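Local coordinates for protein arylsulfatase (Pseudoalteromonas sp. MB47, PDB 7AJ0) that probably hydrolyses sulfate esters of the algal polysaccharide fucoidan in an exo-acting manner, and assembles as a hexamer of identical chains, at residues Asp246-Phe251 with Leu264-Ser269; Phe251-Val256 with Val306-Glu311; Asp436-Phe441 with Pro474-Ser479; Thr463-Phe468 with Trp487-Ala492. One frame throughout, in Å; residues are numbered along the deposited sequence.

In the fold
The four contacts form two pairs on opposite sides of the chain's centre. Contacts 1 and 2, centres about 11 Å apart, share helix 240-258 and Phe-251; their segments alternate along the chain, and both lie in the sulfatase family region. Contacts 3 and 4 follow later, centres about 10 Å apart, and meet through the antiparallel strands 437-440 and 466-469 of a smaller sheet. Centres of contacts 2 and 4 are about 49 Å apart. Contact 1 joins helix 240-258 to the large mixed sheet, whose strand 53-59 leads into calcium ligands Asp-60 and Asp-61, and contact 2 joins that helix to 290-311, whereas the second pair lies in a C-terminal region that also meets other subunits.

Contact 1 (Asp246-Phe251 with Leu264-Ser269); sequences DESVKF and LIHSFS
The helix-to-sheet layer of the alkaline phosphatase-like sulfatase fold is joined here by Ser-248 of helix 240-258 and His-266 of strand 262-267. Ser-248 OG and His-266 ND1 lie 2.7 Å apart and share a hydrogen bond whose proton may sit on either atom. The serine oxygen arrives at the edge of the imidazole, in the plane of the ring. With chi1 at -77°, OG stands beside its own backbone N and opposite the carbonyl carbon, a setting that carries it off the helix toward the strand. The imidazole is also steadied from within its own segment: His-266 CD2 sits 3.6 Å above the plane of the Phe-268 ring, over its centre.

Helix and strand run antiparallel at 169°, their axes 10.0 Å apart, as expected where a helix turns back into the next strand of an alpha/beta sheet; strand 262-267 lies between the parallel strands 53-59 and 151-155. Leu-264 flanks the polar pair: its CD2 lies 3.6 Å from Ser-248 OG and also touches the serine CB. The apolar packing is between Leu-264 CB and Phe-251 CE2, 4.3 Å apart, the leucine approaching that ring obliquely. Ser-248 and Phe-251 extend over strand 151-155 as well, onto Ile-155 and Ala-153 respectively. The His-266 side chain is about 14 Å from the bound calcium ion.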
loop_
_atom_site.group_PDB
_atom_site.type_symbol
_atom_site.label_atom_id
_atom_site.label_comp_id
_atom_site.label_asym_id
_atom_site.label_seq_id
_atom_site.Cartn_x
_atom_site.Cartn_y
_atom_site.Cartn_z
ATOM N N ASP A 246 -22.419 42.885 9.530
ATOM C CA ASP A 246 -23.103 44.062 10.054
ATOM C C ASP A 246 -22.365 44.644 11.253
ATOM O O ASP A 246 -22.248 45.868 11.386
ATOM C CB ASP A 246 -24.540 43.705 10.440
ATOM C CG ASP A 246 -25.419 43.415 9.236
ATOM O OD1 ASP A 246 -25.076 43.862 8.121
ATOM O OD2 ASP A 246 -26.462 42.747 9.408
ATOM N N GLU A 247 -21.861 43.784 12.142
ATOM C CA GLU A 247 -21.203 44.275 13.348
ATOM C C GLU A 247 -19.862 44.926 13.028
ATOM O O GLU A 247 -19.490 45.927 13.651
ATOM C CB GLU A 247 -21.024 43.136 14.350
ATOM C CG GLU A 247 -22.309 42.728 15.056
ATOM C CD GLU A 247 -22.827 43.801 16.000
ATOM O OE1 GLU A 247 -22.007 44.584 16.527
ATOM O OE2 GLU A 247 -24.057 43.862 16.213
ATOM N N SER A 248 -19.118 44.371 12.068
ATOM C CA SER A 248 -17.867 45.004 11.661
ATOM C C SER A 248 -18.119 46.344 10.978
ATOM O O SER A 248 -17.315 47.271 11.121
ATOM C CB SER A 248 -17.081 44.079 10.735
ATOM O OG SER A 248 -16.439 43.054 11.472
ATOM N N VAL A 249 -19.220 46.462 10.234
ATOM C CA VAL A 249 -19.576 47.748 9.640
ATOM C C VAL A 249 -19.868 48.767 10.735
ATOM O O VAL A 249 -19.366 49.896 10.706
ATOM C CB VAL A 249 -20.769 47.584 8.683
ATOM C CG1 VAL A 249 -21.342 48.944 8.309
ATOM C CG2 VAL A 249 -20.349 46.820 7.436
ATOM N N LYS A 250 -20.681 48.382 11.721
ATOM C CA LYS A 250 -20.963 49.288 12.830
ATOM C C LYS A 250 -19.680 49.693 13.548
ATOM O O LYS A 250 -19.507 50.861 13.913
ATOM C CB LYS A 250 -21.939 48.636 13.810
ATOM C CG LYS A 250 -23.360 48.493 13.279
ATOM C CD LYS A 250 -24.286 47.881 14.325
ATOM C CE LYS A 250 -25.706 47.723 13.792
ATOM N NZ LYS A 250 -26.614 47.061 14.775
ATOM N N PHE A 251 -18.762 48.744 13.743
ATOM C CA PHE A 251 -17.536 49.040 14.478
ATOM C C PHE A 251 -16.658 50.028 13.719
ATOM O O PHE A 251 -16.173 51.012 14.290
ATOM C CB PHE A 251 -16.767 47.749 14.761
ATOM C CG PHE A 251 -15.495 47.963 15.526
ATOM C CD1 PHE A 251 -15.522 48.140 16.899
ATOM C CD2 PHE A 251 -14.275 47.998 14.872
ATOM C CE1 PHE A 251 -14.356 48.349 17.607
ATOM C CE2 PHE A 251 -13.102 48.202 15.575
ATOM C CZ PHE A 251 -13.143 48.377 16.945
ATOM N N LEU A 264 -9.125 45.810 13.694
ATOM C CA LEU A 264 -10.231 44.868 13.599
ATOM C C LEU A 264 -9.734 43.558 13.011
ATOM O O LEU A 264 -9.147 43.543 11.924
ATOM C CB LEU A 264 -11.363 45.435 12.738
ATOM C CG LEU A 264 -12.477 44.445 12.397
ATOM C CD1 LEU A 264 -13.126 43.910 13.663
ATOM C CD2 LEU A 264 -13.518 45.085 11.495
ATOM N N ILE A 265 -9.978 42.463 13.727
ATOM C CA ILE A 265 -9.838 41.114 13.191
ATOM C C ILE A 265 -11.252 40.642 12.858
ATOM O O ILE A 265 -12.033 40.304 13.748
ATOM C CB ILE A 265 -9.150 40.171 14.171
ATOM C CG1 ILE A 265 -7.694 40.583 14.378
ATOM C CG2 ILE A 265 -9.237 38.731 13.662
ATOM C CD1 ILE A 265 -6.994 39.828 15.489
ATOM N N HIS A 266 -11.586 40.616 11.568
ATOM C CA HIS A 266 -12.854 40.061 11.107
ATOM C C HIS A 266 -12.634 38.581 10.812
ATOM O O HIS A 266 -12.013 38.227 9.804
ATOM C CB HIS A 266 -13.368 40.791 9.874
ATOM C CG HIS A 266 -14.738 40.359 9.456
ATOM N ND1 HIS A 266 -15.885 40.943 9.949
ATOM C CD2 HIS A 266 -15.146 39.382 8.612
ATOM C CE1 HIS A 266 -16.940 40.354 9.414
ATOM N NE2 HIS A 266 -16.519 39.404 8.599
ATOM N N SER A 267 -13.145 37.724 11.686
ATOM C CA SER A 267 -12.868 36.290 11.666
ATOM C C SER A 267 -14.108 35.563 11.158
ATOM O O SER A 267 -14.996 35.203 11.930
ATOM C CB SER A 267 -12.458 35.823 13.071
ATOM O OG SER A 267 -12.291 34.418 13.133
ATOM N N PHE A 268 -14.159 35.346 9.844
ATOM C CA PHE A 268 -15.280 34.635 9.252
ATOM C C PHE A 268 -15.506 33.306 9.961
ATOM O O PHE A 268 -14.558 32.641 10.390
ATOM C CB PHE A 268 -15.034 34.352 7.766
ATOM C CG PHE A 268 -14.957 35.574 6.905
ATOM C CD1 PHE A 268 -16.099 36.115 6.346
ATOM C CD2 PHE A 268 -13.737 36.161 6.624
ATOM C CE1 PHE A 268 -16.030 37.231 5.541
ATOM C CE2 PHE A 268 -13.661 37.279 5.819
ATOM C CZ PHE A 268 -14.810 37.812 5.276
ATOM N N SER A 269 -16.775 32.911 10.073
ATOM C CA SER A 269 -17.074 31.534 10.445
ATOM C C SER A 269 -16.802 30.592 9.278
ATOM O O SER A 269 -16.320 29.470 9.471
ATOM C CB SER A 269 -18.525 31.403 10.899
ATOM O OG SER A 269 -18.853 30.041 11.125
#

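Contact 2 (Phe251-Val256 with Val306-Glu311); sequences FINQAV and VALLKE
Leu-308 enters the interface between helices 240-258 and 290-311 and meets both Ile-252 and Asn-253. Its CB is directed at the opposite helix and carries the branch across. A chi1 of 170° puts CG anti to the backbone N, reaching toward the other helix; the turn at chi2 (60°) then parts the two methyl groups between Asn-253 and Ile-252. CG itself makes only a loose approach, 4.2 Å, to Asn-253 OD1. CD1 goes to the amide of Asn-253, where it stands 3.3 Å from OD1, a van der Waals contact between a methyl group and a carbonyl oxygen. CD2 turns instead to the isoleucine, lying 4.0 Å from Ile-252 CG2 and about as far from its CB. The leucine and isoleucine side chains pass alongside each other in opposite senses.

Ile-252 CG2 serves two partners, since Leu-309 CD2 also reaches it at 4.0 Å; here the side chains cross at about a right angle. The methyl therefore fits between consecutive leucines of the other helix. Apart from the Asn-253 amide, the touching side chains are aliphatic, and the helices run almost parallel at a crossing angle of -20°, with axes 10.9 Å apart.

Both helices lie on the same face of the large sheet: Ile-252 rests on Leu-264 and Leu-309 on Phe-262, both of strand 262-267. Helix 290-311 forms the crossover from that strand to the parallel strand 318-324, where Leu-309 also packs on Thr-318 and Ile-320.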
loop_
_atom_site.group_PDB
_atom_site.type_symbol
_atom_site.label_atom_id
_atom_site.label_comp_id
_atom_site.label_asym_id
_atom_site.label_seq_id
_atom_site.Cartn_x
_atom_site.Cartn_y
_atom_site.Cartn_z
ATOM N N PHE A 251 -18.762 48.744 13.743
ATOM C CA PHE A 251 -17.536 49.040 14.478
ATOM C C PHE A 251 -16.658 50.028 13.719
ATOM O O PHE A 251 -16.173 51.012 14.290
ATOM C CB PHE A 251 -16.767 47.749 14.761
ATOM C CG PHE A 251 -15.495 47.963 15.526
ATOM C CD1 PHE A 251 -15.522 48.140 16.899
ATOM C CD2 PHE A 251 -14.275 47.998 14.872
ATOM C CE1 PHE A 251 -14.356 48.349 17.607
ATOM C CE2 PHE A 251 -13.102 48.202 15.575
ATOM C CZ PHE A 251 -13.143 48.377 16.945
ATOM N N ILE A 252 -16.434 49.780 12.427
ATOM C CA ILE A 252 -15.592 50.675 11.638
ATOM C C ILE A 252 -16.210 52.066 11.575
ATOM O O ILE A 252 -15.517 53.076 11.747
ATOM C CB ILE A 252 -15.359 50.085 10.234
ATOM C CG1 ILE A 252 -14.365 48.923 10.322
ATOM C CG2 ILE A 252 -14.860 51.155 9.273
ATOM C CD1 ILE A 252 -14.332 48.042 9.099
ATOM N N ASN A 253 -17.521 52.143 11.332
ATOM C CA ASN A 253 -18.188 53.440 11.311
ATOM C C ASN A 253 -17.984 54.183 12.625
ATOM O O ASN A 253 -17.707 55.388 12.631
ATOM C CB ASN A 253 -19.682 53.266 11.034
ATOM C CG ASN A 253 -19.974 52.979 9.577
ATOM O OD1 ASN A 253 -19.170 53.289 8.701
ATOM N ND2 ASN A 253 -21.131 52.390 9.309
ATOM N N GLN A 254 -18.112 53.478 13.750
ATOM C CA GLN A 254 -18.016 54.133 15.050
ATOM C C GLN A 254 -16.601 54.626 15.323
ATOM O O GLN A 254 -16.415 55.706 15.895
ATOM C CB GLN A 254 -18.478 53.172 16.144
ATOM C CG GLN A 254 -18.525 53.777 17.531
ATOM C CD GLN A 254 -19.118 52.827 18.556
ATOM O OE1 GLN A 254 -19.523 51.713 18.224
ATOM N NE2 GLN A 254 -19.172 53.266 19.808
ATOM N N ALA A 255 -15.588 53.856 14.917
ATOM C CA ALA A 255 -14.210 54.272 15.156
ATOM C C ALA A 255 -13.812 55.426 14.242
ATOM O O ALA A 255 -13.110 56.351 14.669
ATOM C CB ALA A 255 -13.262 53.089 14.963
ATOM N N VAL A 256 -14.245 55.392 12.983
ATOM C CA VAL A 256 -13.885 56.460 12.057
ATOM C C VAL A 256 -14.593 57.755 12.438
ATOM O O VAL A 256 -14.040 58.849 12.292
ATOM C CB VAL A 256 -14.196 56.048 10.608
ATOM C CG1 VAL A 256 -13.947 57.214 9.662
ATOM C CG2 VAL A 256 -13.362 54.836 10.208
ATOM N N VAL A 306 -14.297 46.484 2.044
ATOM C CA VAL A 306 -13.414 47.369 1.290
ATOM C C VAL A 306 -14.181 48.591 0.803
ATOM O O VAL A 306 -13.667 49.716 0.826
ATOM C CB VAL A 306 -12.769 46.604 0.119
ATOM C CG1 VAL A 306 -12.140 47.575 -0.871
ATOM C CG2 VAL A 306 -11.734 45.611 0.633
ATOM N N ALA A 307 -15.420 48.392 0.349
ATOM C CA ALA A 307 -16.206 49.518 -0.142
ATOM C C ALA A 307 -16.597 50.456 0.992
ATOM O O ALA A 307 -16.716 51.668 0.779
ATOM C CB ALA A 307 -17.452 49.014 -0.868
ATOM N N LEU A 308 -16.804 49.918 2.194
ATOM C CA LEU A 308 -17.079 50.767 3.348
ATOM C C LEU A 308 -15.881 51.654 3.666
ATOM O O LEU A 308 -16.032 52.857 3.908
ATOM C CB LEU A 308 -17.451 49.901 4.551
ATOM C CG LEU A 308 -17.548 50.614 5.900
ATOM C CD1 LEU A 308 -18.612 51.702 5.863
ATOM C CD2 LEU A 308 -17.830 49.607 7.011
ATOM N N LEU A 309 -14.676 51.075 3.670
ATOM C CA LEU A 309 -13.479 51.868 3.938
ATOM C C LEU A 309 -13.299 52.963 2.892
ATOM O O LEU A 309 -12.896 54.086 3.219
ATOM C CB LEU A 309 -12.251 50.959 3.977
ATOM C CG LEU A 309 -12.207 49.951 5.124
ATOM C CD1 LEU A 309 -11.104 48.930 4.893
ATOM C CD2 LEU A 309 -12.004 50.654 6.456
ATOM N N LYS A 310 -13.590 52.651 1.628
ATOM C CA LYS A 310 -13.496 53.655 0.573
ATOM C C LYS A 310 -14.497 54.779 0.795
ATOM O O LYS A 310 -14.160 55.960 0.652
ATOM C CB LYS A 310 -13.720 52.989 -0.783
ATOM C CG LYS A 310 -13.526 53.886 -1.990
ATOM C CD LYS A 310 -13.444 53.044 -3.261
ATOM C CE LYS A 310 -13.300 53.898 -4.508
ATOM N NZ LYS A 310 -14.619 54.229 -5.115
ATOM N N GLU A 311 -15.735 54.431 1.160
ATOM C CA GLU A 311 -16.769 55.442 1.353
ATOM C C GLU A 311 -16.459 56.345 2.539
ATOM O O GLU A 311 -16.867 57.512 2.549
ATOM C CB GLU A 311 -18.128 54.760 1.539
ATOM C CG GLU A 311 -19.317 55.711 1.561
ATOM C CD GLU A 311 -19.727 56.125 2.965
ATOM O OE1 GLU A 311 -19.391 55.404 3.929
ATOM O OE2 GLU A 311 -20.394 57.174 3.102
#

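Contact 3 (Asp436-Phe441 with Pro474-Ser479); sequences DYKIHF and PKEMAS
Glu-476 OE1 accepts from both His-440 and Lys-438. His-440 NE2 donates at 2.8 Å, with an N-H...O angle of 143°; it meets the oxygen nearly in line with the carboxylate C-O bond, while OE1 lies at the imidazole edge, close to the ring plane. Lys-438 NZ closes a salt bridge of 3.1 Å to the same OE1 from the syn side, 26° out of the carboxylate plane. The two donors approach from opposite faces of that plane.

Lysine and carboxylate are held further by the 348-350 region: Lys-438 NZ forms a second salt bridge, to Glu-350 OE2, its strongest polar partner, and a hydrogen bond to Thr-348 O, and Glu-476 OE2 takes the backbone N of Glu-350. Along the lysine chain, Lys-438 CG passes 3.5 Å from Glu-476 OE1, the chain bending at chi2 (74°) and again at chi4 to bring NZ round to that oxygen.

Farther out, Trp-349 touches both His-440 and Glu-476, and Phe-468 of the adjoining strand packs on Glu-476. The arrangement is a His-carboxylate hydrogen bond reinforced by a buried salt bridge, tying the loop after strand 466-469 back to strand 437-440 of the four-stranded antiparallel sheet.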
loop_
_atom_site.group_PDB
_atom_site.type_symbol
_atom_site.label_atom_id
_atom_site.label_comp_id
_atom_site.label_asym_id
_atom_site.label_seq_id
_atom_site.Cartn_x
_atom_site.Cartn_y
_atom_site.Cartn_z
ATOM N N ASP A 436 14.031 27.696 0.376
ATOM C CA ASP A 436 12.943 26.977 -0.271
ATOM C C ASP A 436 13.008 25.483 0.029
ATOM O O ASP A 436 12.547 24.661 -0.764
ATOM C CB ASP A 436 12.972 27.239 -1.776
ATOM C CG ASP A 436 12.875 28.721 -2.110
ATOM O OD1 ASP A 436 12.114 29.442 -1.427
ATOM O OD2 ASP A 436 13.562 29.169 -3.052
ATOM N N TYR A 437 13.567 25.125 1.184
ATOM C CA TYR A 437 13.757 23.735 1.580
ATOM C C TYR A 437 12.895 23.421 2.793
ATOM O O TYR A 437 12.929 24.144 3.794
ATOM C CB TYR A 437 15.231 23.456 1.886
ATOM C CG TYR A 437 16.142 23.760 0.717
ATOM C CD1 TYR A 437 16.417 22.793 -0.241
ATOM C CD2 TYR A 437 16.711 25.016 0.562
ATOM C CE1 TYR A 437 17.239 23.069 -1.314
ATOM C CE2 TYR A 437 17.535 25.299 -0.506
ATOM C CZ TYR A 437 17.797 24.322 -1.440
ATOM O OH TYR A 437 18.616 24.602 -2.510
ATOM N N LYS A 438 12.123 22.344 2.694
ATOM C CA LYS A 438 11.237 21.874 3.752
ATOM C C LYS A 438 11.850 20.621 4.363
ATOM O O LYS A 438 12.012 19.609 3.674
ATOM C CB LYS A 438 9.846 21.591 3.186
ATOM C CG LYS A 438 8.866 20.957 4.155
ATOM C CD LYS A 438 8.356 21.951 5.176
ATOM C CE LYS A 438 7.219 21.354 5.989
ATOM N NZ LYS A 438 6.032 21.005 5.155
ATOM N N ILE A 439 12.195 20.690 5.647
ATOM C CA ILE A 439 12.853 19.592 6.352
ATOM C C ILE A 439 11.889 19.053 7.399
ATOM O O ILE A 439 11.423 19.803 8.269
ATOM C CB ILE A 439 14.169 20.045 7.001
ATOM C CG1 ILE A 439 15.087 20.698 5.968
ATOM C CG2 ILE A 439 14.879 18.865 7.649
ATOM C CD1 ILE A 439 14.979 22.204 5.928
ATOM N N HIS A 440 11.595 17.758 7.324
ATOM C CA HIS A 440 10.686 17.104 8.254
ATOM C C HIS A 440 11.475 16.230 9.221
ATOM O O HIS A 440 12.272 15.386 8.796
ATOM C CB HIS A 440 9.658 16.237 7.522
ATOM C CG HIS A 440 8.755 16.999 6.606
ATOM N ND1 HIS A 440 7.442 17.276 6.915
ATOM C CD2 HIS A 440 8.974 17.527 5.379
ATOM C CE1 HIS A 440 6.891 17.947 5.920
ATOM N NE2 HIS A 440 7.799 18.114 4.976
ATOM N N PHE A 441 11.242 16.426 10.515
ATOM C CA PHE A 441 11.777 15.542 11.541
ATOM C C PHE A 441 10.734 14.569 12.065
ATOM O O PHE A 441 11.101 13.529 12.621
ATOM C CB PHE A 441 12.351 16.374 12.690
ATOM C CG PHE A 441 13.377 17.379 12.243
ATOM C CD1 PHE A 441 14.707 17.020 12.111
ATOM C CD2 PHE A 441 13.005 18.677 11.934
ATOM C CE1 PHE A 441 15.649 17.942 11.690
ATOM C CE2 PHE A 441 13.943 19.601 11.512
ATOM C CZ PHE A 441 15.265 19.233 11.390
ATOM N N PRO A 474 6.799 20.968 -4.912
ATOM C CA PRO A 474 5.877 21.697 -4.026
ATOM C C PRO A 474 4.826 20.802 -3.406
ATOM O O PRO A 474 4.338 21.093 -2.308
ATOM C CB PRO A 474 5.242 22.747 -4.952
ATOM C CG PRO A 474 6.054 22.726 -6.218
ATOM C CD PRO A 474 6.637 21.355 -6.324
ATOM N N LYS A 475 4.454 19.721 -4.086
ATOM C CA LYS A 475 3.456 18.786 -3.593
ATOM C C LYS A 475 4.055 17.707 -2.700
ATOM O O LYS A 475 3.335 16.789 -2.295
ATOM C CB LYS A 475 2.716 18.148 -4.773
ATOM C CG LYS A 475 2.090 19.168 -5.722
ATOM C CD LYS A 475 1.049 18.538 -6.639
ATOM C CE LYS A 475 1.656 17.510 -7.576
ATOM N NZ LYS A 475 0.624 16.939 -8.486
ATOM N N GLU A 476 5.349 17.798 -2.392
ATOM C CA GLU A 476 6.014 16.899 -1.449
ATOM C C GLU A 476 5.712 15.435 -1.764
ATOM O O GLU A 476 5.279 14.660 -0.909
ATOM C CB GLU A 476 5.616 17.240 -0.012
ATOM C CG GLU A 476 6.096 18.602 0.460
ATOM C CD GLU A 476 5.531 18.981 1.817
ATOM O OE1 GLU A 476 6.311 19.063 2.789
ATOM O OE2 GLU A 476 4.303 19.192 1.912
ATOM N N MET A 477 5.975 15.051 -3.013
ATOM C CA MET A 477 5.600 13.718 -3.471
ATOM C C MET A 477 6.616 12.657 -3.064
ATOM O O MET A 477 6.234 11.521 -2.763
ATOM C CB MET A 477 5.423 13.730 -4.990
ATOM C CG MET A 477 4.297 14.633 -5.458
ATOM S SD MET A 477 4.278 14.848 -7.245
ATOM C CE MET A 477 3.869 13.187 -7.785
ATOM N N ALA A 478 7.905 12.991 -3.052
ATOM C CA ALA A 478 8.920 12.019 -2.662
ATOM C C ALA A 478 10.157 12.749 -2.160
ATOM O O ALA A 478 10.719 13.588 -2.871
ATOM C CB ALA A 478 9.277 11.092 -3.832
ATOM N N SER A 479 10.584 12.412 -0.947
ATOM C CA SER A 479 11.697 13.099 -0.312
ATOM C C SER A 479 13.030 12.652 -0.896
ATOM O O SER A 479 13.224 11.476 -1.215
ATOM C CB SER A 479 11.681 12.839 1.195
ATOM O OG SER A 479 12.921 13.186 1.781
#

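Contact 4 (Thr463-Phe468 with Trp487-Ala492); sequences TAPWVF and WGMPQA
Val-467, which packs on Met-489, has its backbone N bonded to Ser-479 OG, and the same hydroxyl also bonds Asp-454 O of a third subunit. The contact sets the C-terminal helix 489-505 against one face of the four-stranded antiparallel sheet, at strand 466-469, one of its two edge strands within the chain.

Met-489 makes all the side-chain contacts from segment 487-492. Its CG is anti to the backbone N, and the chain then bends at chi2 (63°) and again at chi3, which lays the terminal methyl between the proline and the valine. Met-489 SD keeps a looser contact of 4.0 Å with Val-467 CG2, the two side chains running antiparallel to each other.

Next to this cluster, Ile-439 of strand 437-440 touches Pro-465, Val-467 and the helix residue Ala-492, continuing the apolar layer. Trp-466, between the two contact residues, points away from the helix; its NE1 bonds to Ser-456 O of a third subunit.

The methionine methyl meets the loop at both ring and backbone. Met-489 CE lies 3.8 Å from Pro-465 CD. It is closer, at 3.5 Å, to the carbonyl oxygen Pro-465 O. On the valine side, Met-489 CE stands 3.5 Å from Val-467 CG2.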
loop_
_atom_site.group_PDB
_atom_site.type_symbol
_atom_site.label_atom_id
_atom_site.label_comp_id
_atom_site.label_asym_id
_atom_site.label_seq_id
_atom_site.Cartn_x
_atom_site.Cartn_y
_atom_site.Cartn_z
ATOM N N THR A 463 17.048 7.469 9.187
ATOM C CA THR A 463 18.415 7.941 9.379
ATOM C C THR A 463 18.566 9.418 9.043
ATOM O O THR A 463 19.420 10.095 9.625
ATOM C CB THR A 463 19.377 7.104 8.532
ATOM O OG1 THR A 463 19.582 5.834 9.165
ATOM C CG2 THR A 463 20.714 7.811 8.358
ATOM N N ALA A 464 17.758 9.939 8.122
ATOM C CA ALA A 464 17.886 11.325 7.704
ATOM C C ALA A 464 16.535 12.024 7.731
ATOM O O ALA A 464 15.518 11.424 7.362
ATOM C CB ALA A 464 18.475 11.417 6.285
ATOM N N PRO A 465 16.487 13.284 8.166
ATOM C CA PRO A 465 15.250 14.057 8.013
ATOM C C PRO A 465 14.838 14.123 6.553
ATOM O O PRO A 465 15.676 14.174 5.650
ATOM C CB PRO A 465 15.622 15.442 8.555
ATOM C CG PRO A 465 16.768 15.199 9.467
ATOM C CD PRO A 465 17.535 14.052 8.867
ATOM N N TRP A 466 13.529 14.112 6.323
ATOM C CA TRP A 466 13.018 14.250 4.967
ATOM C C TRP A 466 13.228 15.682 4.489
ATOM O O TRP A 466 13.054 16.637 5.250
ATOM C CB TRP A 466 11.537 13.891 4.903
ATOM C CG TRP A 466 11.240 12.452 5.191
ATOM C CD1 TRP A 466 12.034 11.566 5.855
ATOM C CD2 TRP A 466 10.061 11.733 4.816
ATOM N NE1 TRP A 466 11.420 10.340 5.922
ATOM C CE2 TRP A 466 10.208 10.415 5.290
ATOM C CE3 TRP A 466 8.896 12.074 4.125
ATOM C CZ2 TRP A 466 9.234 9.439 5.098
ATOM C CZ3 TRP A 466 7.929 11.105 3.933
ATOM C CH2 TRP A 466 8.105 9.801 4.418
ATOM N N VAL A 467 13.608 15.828 3.222
ATOM C CA VAL A 467 13.875 17.134 2.636
ATOM C C VAL A 467 13.177 17.221 1.289
ATOM O O VAL A 467 13.309 16.318 0.454
ATOM C CB VAL A 467 15.383 17.400 2.476
ATOM C CG1 VAL A 467 15.606 18.745 1.805
ATOM C CG2 VAL A 467 16.079 17.352 3.828
ATOM N N PHE A 468 12.428 18.301 1.087
ATOM C CA PHE A 468 11.807 18.622 -0.187
ATOM C C PHE A 468 12.256 20.015 -0.603
ATOM O O PHE A 468 12.105 20.971 0.166
ATOM C CB PHE A 468 10.276 18.594 -0.097
ATOM C CG PHE A 468 9.712 17.290 0.384
ATOM C CD1 PHE A 468 9.552 17.047 1.737
ATOM C CD2 PHE A 468 9.324 16.316 -0.519
ATOM C CE1 PHE A 468 9.027 15.849 2.183
ATOM C CE2 PHE A 468 8.797 15.116 -0.081
ATOM C CZ PHE A 468 8.648 14.883 1.272
ATOM N N TRP A 487 25.299 20.221 1.895
ATOM C CA TRP A 487 25.827 21.515 2.306
ATOM C C TRP A 487 24.897 22.220 3.287
ATOM O O TRP A 487 25.360 23.014 4.115
ATOM C CB TRP A 487 26.062 22.401 1.080
ATOM C CG TRP A 487 24.845 22.576 0.226
ATOM C CD1 TRP A 487 24.527 21.876 -0.900
ATOM C CD2 TRP A 487 23.776 23.505 0.436
ATOM N NE1 TRP A 487 23.328 22.312 -1.407
ATOM C CE2 TRP A 487 22.846 23.312 -0.604
ATOM C CE3 TRP A 487 23.515 24.481 1.403
ATOM C CZ2 TRP A 487 21.676 24.058 -0.707
ATOM C CZ3 TRP A 487 22.353 25.221 1.299
ATOM C CH2 TRP A 487 21.447 25.006 0.251
ATOM N N GLY A 488 23.597 21.943 3.219
ATOM C CA GLY A 488 22.631 22.665 4.021
ATOM C C GLY A 488 22.077 21.897 5.203
ATOM O O GLY A 488 21.580 22.502 6.158
ATOM N N MET A 489 22.155 20.569 5.159
ATOM C CA MET A 489 21.556 19.771 6.222
ATOM C C MET A 489 22.116 20.095 7.602
ATOM O O MET A 489 21.318 20.190 8.552
ATOM C CB MET A 489 21.730 18.279 5.914
ATOM C CG MET A 489 20.851 17.370 6.759
ATOM S SD MET A 489 19.084 17.627 6.480
ATOM C CE MET A 489 18.616 16.032 5.801
ATOM N N PRO A 490 23.427 20.258 7.799
ATOM C CA PRO A 490 23.903 20.640 9.139
ATOM C C PRO A 490 23.355 21.976 9.610
ATOM O O PRO A 490 23.158 22.159 10.819
ATOM C CB PRO A 490 25.433 20.668 8.987
ATOM C CG PRO A 490 25.700 20.643 7.518
ATOM C CD PRO A 490 24.539 19.935 6.886
ATOM N N GLN A 491 23.093 22.916 8.698
ATOM C CA GLN A 491 22.514 24.191 9.111
ATOM C C GLN A 491 21.054 24.021 9.518
ATOM O O GLN A 491 20.594 24.656 10.473
ATOM C CB GLN A 491 22.642 25.221 7.991
ATOM C CG GLN A 491 22.146 26.609 8.377
ATOM C CD GLN A 491 22.892 27.187 9.566
ATOM O OE1 GLN A 491 24.112 27.058 9.667
ATOM N NE2 GLN A 491 22.160 27.815 10.480
ATOM N N ALA A 492 20.311 23.173 8.803
ATOM C CA ALA A 492 18.926 22.910 9.180
ATOM C C ALA A 492 18.846 22.316 10.580
ATOM O O ALA A 492 17.909 22.603 11.335
ATOM C CB ALA A 492 18.271 21.975 8.165
#